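Local coordinates for protein thymidylate synthase 1 (Bacillus subtilis, PDB 1BKP) that catalyses the reductive methylation of dUMP to dTMP, with 5,10-methylenetetrahydrofolate serving as both methyl donor and reductant, at residues Glu70-Trp73 against Ile74-Lys78; Asn83-Asn86 against Met87-Val90; Tyr107-Gln110 against Leu111-Asn115. One frame throughout, in Å; residues are numbered along the deposited sequence.

Contact 1 (Glu70-Trp73 against Ile74-Lys78)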
ATOM      1  N   GLU A  70     -15.353  10.237 -13.404  1.00 11.78           N
ATOM      2  CA  GLU A  70     -15.279   8.946 -12.697  1.00 11.98           C
ATOM      3  C   GLU A  70     -14.858   9.219 -11.269  1.00 11.04           C
ATOM      4  O   GLU A  70     -15.418   8.639 -10.359  1.00 12.48           O
ATOM      5  CB  GLU A  70     -14.258   8.041 -13.356  1.00 11.95           C
ATOM      6  CG  GLU A  70     -14.157   6.700 -12.746  1.00 14.56           C
ATOM      7  CD  GLU A  70     -12.985   5.978 -13.355  1.00 19.84           C
ATOM      8  OE1 GLU A  70     -13.137   5.518 -14.502  1.00 36.83           O
ATOM      9  OE2 GLU A  70     -11.885   6.076 -12.804  1.00 21.01           O
ATOM     10  N   LEU A  71     -13.916  10.135 -11.060  1.00 11.73           N
ATOM     11  CA  LEU A  71     -13.549  10.482  -9.646  1.00 13.37           C
ATOM     12  C   LEU A  71     -14.770  10.938  -8.840  1.00 13.93           C
ATOM     13  O   LEU A  71     -15.003  10.471  -7.737  1.00 15.06           O
ATOM     14  CB  LEU A  71     -12.478  11.571  -9.652  1.00 13.03           C
ATOM     15  CG  LEU A  71     -11.950  11.906  -8.238  1.00 17.03           C
ATOM     16  CD1 LEU A  71     -10.999  10.786  -7.759  1.00 15.71           C
ATOM     17  CD2 LEU A  71     -11.274  13.259  -8.282  1.00 19.54           C
ATOM     18  N   LEU A  72     -15.613  11.830  -9.399  1.00 15.31           N
ATOM     19  CA  LEU A  72     -16.790  12.327  -8.649  1.00 15.75           C
ATOM     20  C   LEU A  72     -17.830  11.240  -8.364  1.00 14.22           C
ATOM     21  O   LEU A  72     -18.406  11.184  -7.289  1.00 14.41           O
ATOM     22  CB  LEU A  72     -17.463  13.489  -9.403  1.00 16.60           C
ATOM     23  CG  LEU A  72     -16.538  14.715  -9.613  1.00 17.62           C
ATOM     24  CD1 LEU A  72     -17.214  15.759 -10.642  1.00 19.42           C
ATOM     25  CD2 LEU A  72     -16.343  15.375  -8.222  1.00 21.02           C
ATOM     26  N   TRP A  73     -17.998  10.333  -9.315  1.00 14.03           N
ATOM     27  CA  TRP A  73     -18.956   9.243  -9.211  1.00 13.40           C
ATOM     28  C   TRP A  73     -18.489   8.371  -7.995  1.00 12.97           C
ATOM     29  O   TRP A  73     -19.303   7.888  -7.202  1.00 13.59           O
ATOM     30  CB  TRP A  73     -18.860   8.394 -10.504  1.00 13.07           C
ATOM     31  CG  TRP A  73     -19.675   7.153 -10.534  1.00 13.73           C
ATOM     32  CD1 TRP A  73     -21.004   7.045 -10.299  1.00 13.53           C
ATOM     33  CD2 TRP A  73     -19.216   5.820 -10.838  1.00 15.48           C
ATOM     34  NE1 TRP A  73     -21.422   5.727 -10.431  1.00 12.74           N
ATOM     35  CE2 TRP A  73     -20.342   4.967 -10.790  1.00 14.78           C
ATOM     36  CE3 TRP A  73     -17.980   5.276 -11.161  1.00 16.83           C
ATOM     37  CZ2 TRP A  73     -20.255   3.610 -11.051  1.00 17.54           C
ATOM     38  CZ3 TRP A  73     -17.891   3.892 -11.426  1.00 16.30           C
ATOM     39  CH2 TRP A  73     -18.994   3.099 -11.375  1.00 17.04           C
ATOM     40  N   ILE A  74     -17.208   7.994  -7.971  1.00 13.07           N
ATOM     41  CA  ILE A  74     -16.704   7.176  -6.859  1.00 13.00           C
ATOM     42  C   ILE A  74     -16.627   7.901  -5.465  1.00 13.07           C
ATOM     43  O   ILE A  74     -17.149   7.373  -4.413  1.00 13.60           O
ATOM     44  CB  ILE A  74     -15.268   6.655  -7.192  1.00 12.62           C
ATOM     45  CG1 ILE A  74     -15.279   5.759  -8.499  1.00 14.87           C
ATOM     46  CG2 ILE A  74     -14.690   5.760  -6.012  1.00  8.31           C
ATOM     47  CD1 ILE A  74     -13.748   5.676  -9.084  1.00 13.55           C
ATOM     48  N   TRP A  75     -15.990   9.062  -5.444  1.00 12.24           N
ATOM     49  CA  TRP A  75     -15.707   9.768  -4.186  1.00 14.97           C
ATOM     50  C   TRP A  75     -16.738  10.775  -3.681  1.00 18.31           C
ATOM     51  O   TRP A  75     -16.879  10.912  -2.471  1.00 20.20           O
ATOM     52  CB  TRP A  75     -14.387  10.535  -4.311  1.00 15.29           C
ATOM     53  CG  TRP A  75     -13.154   9.614  -4.197  1.00 15.18           C
ATOM     54  CD1 TRP A  75     -12.625   8.739  -5.150  1.00 13.81           C
ATOM     55  CD2 TRP A  75     -12.391   9.432  -3.001  1.00 16.65           C
ATOM     56  NE1 TRP A  75     -11.572   8.033  -4.584  1.00 12.89           N
ATOM     57  CE2 TRP A  75     -11.396   8.441  -3.277  1.00 15.02           C
ATOM     58  CE3 TRP A  75     -12.439  10.025  -1.730  1.00 17.29           C
ATOM     59  CZ2 TRP A  75     -10.456   8.038  -2.316  1.00 17.09           C
ATOM     60  CZ3 TRP A  75     -11.476   9.614  -0.754  1.00 17.84           C
ATOM     61  CH2 TRP A  75     -10.512   8.641  -1.062  1.00 17.87           C
ATOM     62  N   GLN A  76     -17.499  11.390  -4.583  1.00 17.33           N
ATOM     63  CA  GLN A  76     -18.464  12.414  -4.209  1.00 17.97           C
ATOM     64  C   GLN A  76     -19.867  11.845  -4.167  1.00 18.71           C
ATOM     65  O   GLN A  76     -20.519  11.904  -3.122  1.00 18.00           O
ATOM     66  CB  GLN A  76     -18.419  13.603  -5.177  1.00 20.73           C
ATOM     67  CG  GLN A  76     -19.181  14.769  -4.622  1.00 25.32           C
ATOM     68  CD  GLN A  76     -19.402  15.782  -5.696  1.00 24.42           C
ATOM     69  OE1 GLN A  76     -20.019  15.469  -6.680  1.00 32.29           O
ATOM     70  NE2 GLN A  76     -18.790  16.983  -5.565  1.00 20.70           N
ATOM     71  N   LEU A  77     -20.330  11.209  -5.255  1.00 16.42           N
ATOM     72  CA  LEU A  77     -21.660  10.615  -5.235  1.00 16.82           C
ATOM     73  C   LEU A  77     -21.561   9.297  -4.467  1.00 16.59           C
ATOM     74  O   LEU A  77     -22.580   8.758  -3.963  1.00 15.25           O
ATOM     75  CB  LEU A  77     -22.142  10.320  -6.679  1.00 19.61           C
ATOM     76  CG  LEU A  77     -22.014  11.474  -7.725  1.00 22.71           C
ATOM     77  CD1 LEU A  77     -22.812  11.083  -9.051  1.00 22.09           C
ATOM     78  CD2 LEU A  77     -22.421  12.753  -7.229  1.00 26.81           C
ATOM     79  N   LYS A  78     -20.381   8.681  -4.444  1.00 16.38           N
ATOM     80  CA  LYS A  78     -20.199   7.386  -3.747  1.00 18.06           C
ATOM     81  C   LYS A  78     -21.213   6.426  -4.266  1.00 19.12           C
ATOM     82  O   LYS A  78     -21.917   5.718  -3.494  1.00 20.60           O
ATOM     83  CB  LYS A  78     -20.343   7.566  -2.214  1.00 20.37           C
ATOM     84  CG  LYS A  78     -19.177   8.333  -1.645  1.00 17.18           C
ATOM     85  CD  LYS A  78     -19.290   8.827  -0.137  1.00 24.24           C
ATOM     86  CE  LYS A  78     -20.195   9.990   0.057  1.00 23.43           C
ATOM     87  NZ  LYS A  78     -20.081  10.685   1.424  1.00 20.51           N
TER

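Contact 2 (Asn83-Asn86 against Met87-Val90)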
ATOM      1  N   ASN A  83     -25.676   3.683 -14.153  1.00 29.92           N
ATOM      2  CA  ASN A  83     -26.615   4.654 -14.736  1.00 32.31           C
ATOM      3  C   ASN A  83     -26.253   6.040 -14.305  1.00 31.24           C
ATOM      4  O   ASN A  83     -26.312   6.943 -15.112  1.00 35.70           O
ATOM      5  CB  ASN A  83     -28.066   4.298 -14.388  1.00 50.68           C
ATOM      6  CG  ASN A  83     -28.427   2.883 -14.845  1.00 70.78           C
ATOM      7  OD1 ASN A  83     -28.478   2.592 -16.046  1.00 69.67           O
ATOM      8  ND2 ASN A  83     -28.630   1.985 -13.885  1.00 74.84           N
ATOM      9  N   ASP A  84     -25.744   6.228 -13.090  1.00 29.04           N
ATOM     10  CA  ASP A  84     -25.349   7.559 -12.675  1.00 29.27           C
ATOM     11  C   ASP A  84     -24.187   8.022 -13.537  1.00 28.43           C
ATOM     12  O   ASP A  84     -24.036   9.180 -13.822  1.00 29.32           O
ATOM     13  CB  ASP A  84     -24.842   7.603 -11.220  1.00 32.78           C
ATOM     14  CG  ASP A  84     -25.905   7.465 -10.225  1.00 45.71           C
ATOM     15  OD1 ASP A  84     -27.028   7.903 -10.527  1.00 55.95           O
ATOM     16  OD2 ASP A  84     -25.616   6.941  -9.139  1.00 44.34           O
ATOM     17  N   LEU A  85     -23.310   7.117 -13.882  1.00 25.68           N
ATOM     18  CA  LEU A  85     -22.167   7.508 -14.682  1.00 25.45           C
ATOM     19  C   LEU A  85     -22.617   7.772 -16.129  1.00 25.92           C
ATOM     20  O   LEU A  85     -22.131   8.724 -16.796  1.00 25.03           O
ATOM     21  CB  LEU A  85     -21.130   6.373 -14.570  1.00 25.28           C
ATOM     22  CG  LEU A  85     -19.688   6.643 -14.979  1.00 26.67           C
ATOM     23  CD1 LEU A  85     -19.036   7.868 -14.303  1.00 22.91           C
ATOM     24  CD2 LEU A  85     -18.958   5.365 -14.649  1.00 30.65           C
ATOM     25  N   ASN A  86     -23.622   7.035 -16.599  1.00 26.55           N
ATOM     26  CA  ASN A  86     -24.097   7.264 -17.967  1.00 29.19           C
ATOM     27  C   ASN A  86     -24.687   8.648 -18.121  1.00 34.36           C
ATOM     28  O   ASN A  86     -24.490   9.268 -19.187  1.00 33.07           O
ATOM     29  CB  ASN A  86     -25.127   6.212 -18.403  1.00 24.02           C
ATOM     30  CG  ASN A  86     -24.538   4.852 -18.644  1.00 24.20           C
ATOM     31  OD1 ASN A  86     -25.243   3.863 -18.518  1.00 31.12           O
ATOM     32  ND2 ASN A  86     -23.233   4.775 -18.931  1.00 23.26           N
ATOM     33  N   MET A  87     -25.343   9.160 -17.067  1.00 37.82           N
ATOM     34  CA  MET A  87     -25.916  10.515 -17.050  1.00 42.02           C
ATOM     35  C   MET A  87     -24.857  11.611 -17.192  1.00 40.67           C
ATOM     36  O   MET A  87     -25.187  12.719 -17.572  1.00 43.53           O
ATOM     37  CB  MET A  87     -26.703  10.787 -15.761  1.00 46.94           C
ATOM     38  CG  MET A  87     -28.232  10.575 -15.855  1.00 53.79           C
ATOM     39  SD  MET A  87     -29.080  10.313 -14.207  1.00 59.98           S
ATOM     40  CE  MET A  87     -28.500  11.769 -13.221  1.00 60.58           C
ATOM     41  N   MET A  88     -23.593  11.323 -16.872  1.00 34.42           N
ATOM     42  CA  MET A  88     -22.552  12.310 -17.003  1.00 31.88           C
ATOM     43  C   MET A  88     -21.909  12.076 -18.304  1.00 29.41           C
ATOM     44  O   MET A  88     -20.804  12.617 -18.574  1.00 27.28           O
ATOM     45  CB  MET A  88     -21.534  12.150 -15.901  1.00 34.19           C
ATOM     46  CG  MET A  88     -22.106  12.163 -14.503  1.00 37.70           C
ATOM     47  SD  MET A  88     -20.827  11.717 -13.275  1.00 41.34           S
ATOM     48  CE  MET A  88     -19.871  13.154 -13.437  1.00 42.22           C
ATOM     49  N   GLY A  89     -22.583  11.249 -19.116  1.00 27.90           N
ATOM     50  CA  GLY A  89     -22.147  10.872 -20.428  1.00 28.63           C
ATOM     51  C   GLY A  89     -20.946   9.929 -20.493  1.00 32.37           C
ATOM     52  O   GLY A  89     -20.180   9.982 -21.437  1.00 35.03           O
ATOM     53  N   VAL A  90     -20.743   9.056 -19.515  1.00 31.53           N
ATOM     54  CA  VAL A  90     -19.552   8.167 -19.534  1.00 30.71           C
ATOM     55  C   VAL A  90     -20.029   6.725 -19.638  1.00 29.86           C
ATOM     56  O   VAL A  90     -20.886   6.306 -18.876  1.00 28.57           O
ATOM     57  CB  VAL A  90     -18.666   8.363 -18.255  1.00 30.37           C
ATOM     58  CG1 VAL A  90     -17.607   7.303 -18.116  1.00 29.51           C
ATOM     59  CG2 VAL A  90     -18.064   9.707 -18.259  1.00 29.93           C
TER

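Contact 3 (Tyr107-Gln110 against Leu111-Asn115)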
ATOM      1  N   TYR A 107     -15.977  -0.035  -5.261  1.00 17.26           N
ATOM      2  CA  TYR A 107     -15.706   1.353  -5.404  1.00 17.50           C
ATOM      3  C   TYR A 107     -16.545   2.290  -4.584  1.00 18.16           C
ATOM      4  O   TYR A 107     -16.394   2.344  -3.364  1.00 17.06           O
ATOM      5  CB  TYR A 107     -15.696   1.734  -6.914  1.00 16.65           C
ATOM      6  CG  TYR A 107     -14.505   1.248  -7.709  1.00 15.32           C
ATOM      7  CD1 TYR A 107     -13.325   2.013  -7.771  1.00 15.85           C
ATOM      8  CD2 TYR A 107     -14.545   0.062  -8.448  1.00 17.17           C
ATOM      9  CE1 TYR A 107     -12.217   1.623  -8.557  1.00 18.29           C
ATOM     10  CE2 TYR A 107     -13.425  -0.314  -9.239  1.00 18.82           C
ATOM     11  CZ  TYR A 107     -12.289   0.470  -9.281  1.00 21.63           C
ATOM     12  OH  TYR A 107     -11.192   0.114 -10.057  1.00 28.35           O
ATOM     13  N   GLY A 108     -17.345   3.119  -5.263  1.00 19.86           N
ATOM     14  CA  GLY A 108     -18.197   4.037  -4.556  1.00 17.91           C
ATOM     15  C   GLY A 108     -19.015   3.437  -3.442  1.00 17.35           C
ATOM     16  O   GLY A 108     -19.210   4.074  -2.457  1.00 17.84           O
ATOM     17  N   PHE A 109     -19.461   2.198  -3.584  1.00 16.82           N
ATOM     18  CA  PHE A 109     -20.248   1.518  -2.552  1.00 15.41           C
ATOM     19  C   PHE A 109     -19.427   1.434  -1.245  1.00 15.68           C
ATOM     20  O   PHE A 109     -19.942   1.738  -0.156  1.00 15.58           O
ATOM     21  CB  PHE A 109     -20.596   0.111  -3.005  1.00 14.56           C
ATOM     22  CG  PHE A 109     -21.446  -0.625  -2.007  1.00 16.50           C
ATOM     23  CD1 PHE A 109     -22.846  -0.452  -2.015  1.00 17.54           C
ATOM     24  CD2 PHE A 109     -20.858  -1.407  -1.019  1.00 16.97           C
ATOM     25  CE1 PHE A 109     -23.623  -1.077  -1.006  1.00 19.19           C
ATOM     26  CE2 PHE A 109     -21.620  -2.004  -0.014  1.00 16.89           C
ATOM     27  CZ  PHE A 109     -23.006  -1.841  -0.002  1.00 18.00           C
ATOM     28  N   GLN A 110     -18.120   1.150  -1.338  1.00 15.05           N
ATOM     29  CA  GLN A 110     -17.316   1.034  -0.144  1.00 15.89           C
ATOM     30  C   GLN A 110     -17.147   2.399   0.532  1.00 16.36           C
ATOM     31  O   GLN A 110     -17.058   2.483   1.750  1.00 16.87           O
ATOM     32  CB  GLN A 110     -15.955   0.431  -0.490  1.00 13.09           C
ATOM     33  CG  GLN A 110     -16.073  -1.136  -0.814  1.00  9.70           C
ATOM     34  CD  GLN A 110     -16.708  -1.899   0.337  1.00 16.16           C
ATOM     35  OE1 GLN A 110     -16.432  -1.583   1.514  1.00 19.28           O
ATOM     36  NE2 GLN A 110     -17.537  -2.884   0.054  1.00 14.20           N
ATOM     37  N   LEU A 111     -16.971   3.438  -0.275  1.00 17.62           N
ATOM     38  CA  LEU A 111     -16.777   4.820   0.245  1.00 18.09           C
ATOM     39  C   LEU A 111     -18.037   5.442   0.899  1.00 19.17           C
ATOM     40  O   LEU A 111     -17.940   6.464   1.646  1.00 20.01           O
ATOM     41  CB  LEU A 111     -16.243   5.767  -0.849  1.00 17.49           C
ATOM     42  CG  LEU A 111     -14.762   5.428  -1.221  1.00 18.97           C
ATOM     43  CD1 LEU A 111     -14.219   6.354  -2.259  1.00 17.91           C
ATOM     44  CD2 LEU A 111     -13.787   5.383  -0.010  1.00 20.72           C
ATOM     45  N   GLY A 112     -19.197   4.799   0.635  1.00 17.11           N
ATOM     46  CA  GLY A 112     -20.451   5.328   1.119  1.00 15.13           C
ATOM     47  C   GLY A 112     -21.048   4.554   2.282  1.00 20.51           C
ATOM     48  O   GLY A 112     -22.052   5.029   2.836  1.00 22.14           O
ATOM     49  N   LYS A 113     -20.440   3.421   2.689  1.00 20.80           N
ATOM     50  CA  LYS A 113     -20.971   2.604   3.756  1.00 21.50           C
ATOM     51  C   LYS A 113     -20.814   3.359   5.076  1.00 20.58           C
ATOM     52  O   LYS A 113     -19.722   3.765   5.408  1.00 21.14           O
ATOM     53  CB  LYS A 113     -20.145   1.332   3.791  1.00 24.21           C
ATOM     54  CG  LYS A 113     -20.759   0.146   4.389  1.00 39.37           C
ATOM     55  CD  LYS A 113     -20.127  -1.107   3.756  1.00 39.17           C
ATOM     56  CE  LYS A 113     -20.725  -2.278   4.367  1.00 41.79           C
ATOM     57  NZ  LYS A 113     -19.896  -3.451   4.119  1.00 32.65           N
ATOM     58  N   LYS A 114     -21.868   3.512   5.847  1.00 19.19           N
ATOM     59  CA  LYS A 114     -21.742   4.255   7.134  1.00 21.26           C
ATOM     60  C   LYS A 114     -21.212   3.266   8.162  1.00 22.95           C
ATOM     61  O   LYS A 114     -21.977   2.569   8.767  1.00 25.45           O
ATOM     62  CB  LYS A 114     -23.114   4.820   7.573  1.00 20.65           C
ATOM     63  CG  LYS A 114     -23.820   5.703   6.530  1.00 27.92           C
ATOM     64  CD  LYS A 114     -22.938   6.854   6.141  1.00 43.22           C
ATOM     65  CE  LYS A 114     -23.569   7.731   5.009  1.00 56.61           C
ATOM     66  NZ  LYS A 114     -22.834   7.681   3.659  1.00 53.93           N
ATOM     67  N   ASN A 115     -19.894   3.224   8.366  1.00 22.21           N
ATOM     68  CA  ASN A 115     -19.326   2.240   9.235  1.00 23.30           C
ATOM     69  C   ASN A 115     -18.425   2.775  10.329  1.00 26.32           C
ATOM     70  O   ASN A 115     -17.857   1.983  11.072  1.00 28.05           O
ATOM     71  CB  ASN A 115     -18.611   1.165   8.367  1.00 16.96           C
ATOM     72  CG  ASN A 115     -17.626   1.774   7.317  1.00 21.69           C
ATOM     73  OD1 ASN A 115     -17.175   2.895   7.452  1.00 22.14           O
ATOM     74  ND2 ASN A 115     -17.251   0.989   6.314  1.00 21.09           N
TER
HETATM   75  O   HOH W   1     -17.202   3.825   4.224  1.00 19.69           O
HETATM   76  O   HOH W   2     -16.256   0.443   3.523  1.00 20.58           O

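Contact 1 (Glu70-Trp73 against Ile74-Lys78)
Glu70 and Ile74, one helical turn apart, run alongside each other in the same direction, with Glu70 CG 3.8 Å from Ile74 CD1. Because Glu70 CG stands anti to the backbone N (chi1 -178°) and the chain beyond it is extended, the carboxylate is carried past this methyl to the indole N-H of Trp93. Trp73 comes at Ile74 aslant, its CE3 3.8 Å from Ile74 CG1. Leu71 and Trp75 also slant across each other: the Leu71 CD1 methyl rests against Trp75 CD1 at 3.7 Å, apolar on apolar, and Leu71 O sits in plane at the edge of the same ring, whose NE1 bonds to Tyr195 on helix 188-206. Leu72 and Gln76 again run alongside, with Leu72 CD2 4.0 Å from Gln76 NE2, while that amide continues to the carbonyls of Phe253 and Phe256. In the backbone, Leu72 O accepts from Gln76 N at 2.9 Å and also from Leu77 N at 2.8 Å, marking the last turn. Apolar groups thus meet within the helix while polar ends reach to neighbouring elements: Glu70 OE1 to Trp93, Trp75 NE1 to Tyr195 and Gln76 NE2 to Phe253 and Phe256, bonds that tie this helix end to its surroundings.

Contact 2 (Asn83-Asn86 against Met87-Val90)
Asn86 reaches with its side-chain amide to the backbone carbonyl of Val90. From CB, 3.2 Å from Met87 N, the chain leads to CG, which with chi1 at -71° sits beside the backbone N and anti to the carbonyl carbon, 3.9 Å from Val90 O. At the tip, ND2 donates to Val90 O at 2.8 Å; the acceptor is nearly in the plane of the amide, and a second bond from ND2 goes to Asp94. Asn86 CA adds a C-H...O contact to the same carbonyl. Asparagine fits because it is short and still ends in a donor with two hydrogens. Replacing Asn86 by an alanine removes the amide, and Val90 O would probably lose its side-chain donor and Asp94 this partner, letting the chain after the turn shift. The preceding residue, Leu85, packs CG on Val90 CG1 at 3.8 Å. Leu85 O accepts from Met88 N and Val90 N, which approach from opposite faces of its plane. Gly89 N reaches Asn86 O at 2.8 Å, closing a type I turn, and the positive phi of Gly89 (71°) favours glycine. The bonds Val90 N to Leu85 O and Gly89 N to Asn86 O define a Schellman motif, ending helix 82-86.

Contact 3 (Tyr107-Gln110 against Leu111-Asn115)
Gln110 O is held by two waters that tie the helical turn to the chain after it. One water lies 2.8 Å from Gln110 O and 2.8 Å from Lys113 O, bridging the two carbonyls. The other donates to Gln110 O at 2.8 Å and to Gln110 OE1 at 2.9 Å, and accepts a weak bond from Asn115 ND2. The Gln110 chain is bent at chi2 (-56°), which curls the amide back so that OE1 and the residue's own carbonyl share this water; NE2 meanwhile bonds to Glu151 and His105 and lies at the edge of the Phe109 ring, in its plane. The extended Lys113 chain slants past this ring, with Lys113 CD 4.2 Å from Phe109 CE2. A lysine is well matched to such a path: its methylenes pass the ring and its ammonium group goes on to salt bridges with Glu151 and with Asp150 of the second subunit. Gly112 N reaches Phe109 O at 3.2 Å from above the carbonyl plane, and Gly112 O accepts from Lys114 NZ at 2.9 Å. At the other end, the Tyr107 side chain comes about 5 Å from that of the catalytic Cys160. This is a short, loosely bonded helix, joined by water to its exit loop, whose Lys113 reaches the second subunit, and it lies between the active site and the dimer interface of thymidylate synthase.

Overall arrangement
The three contacts follow in series along the chain, on helix 64-75, at the end of helix 82-86 and on helix 108-112. Contact 1 is the hub, its centre about 11 Å from the centre of each of the other two, while the centres of contacts 2 and 3 lie about 19 Å apart and the two do not touch. Trp73 packs on contact 2, with Trp73 CE3 3.6 Å from Leu85 CD2; the next two residues, Ile74 and Trp75, meet Leu111 of contact 3. Contact 1 also leans on helix 188-206, which carries Asn191, predicted to bind dUMP. Helix 64-75 therefore joins the two short helices to the interior of the fold, close to the active site.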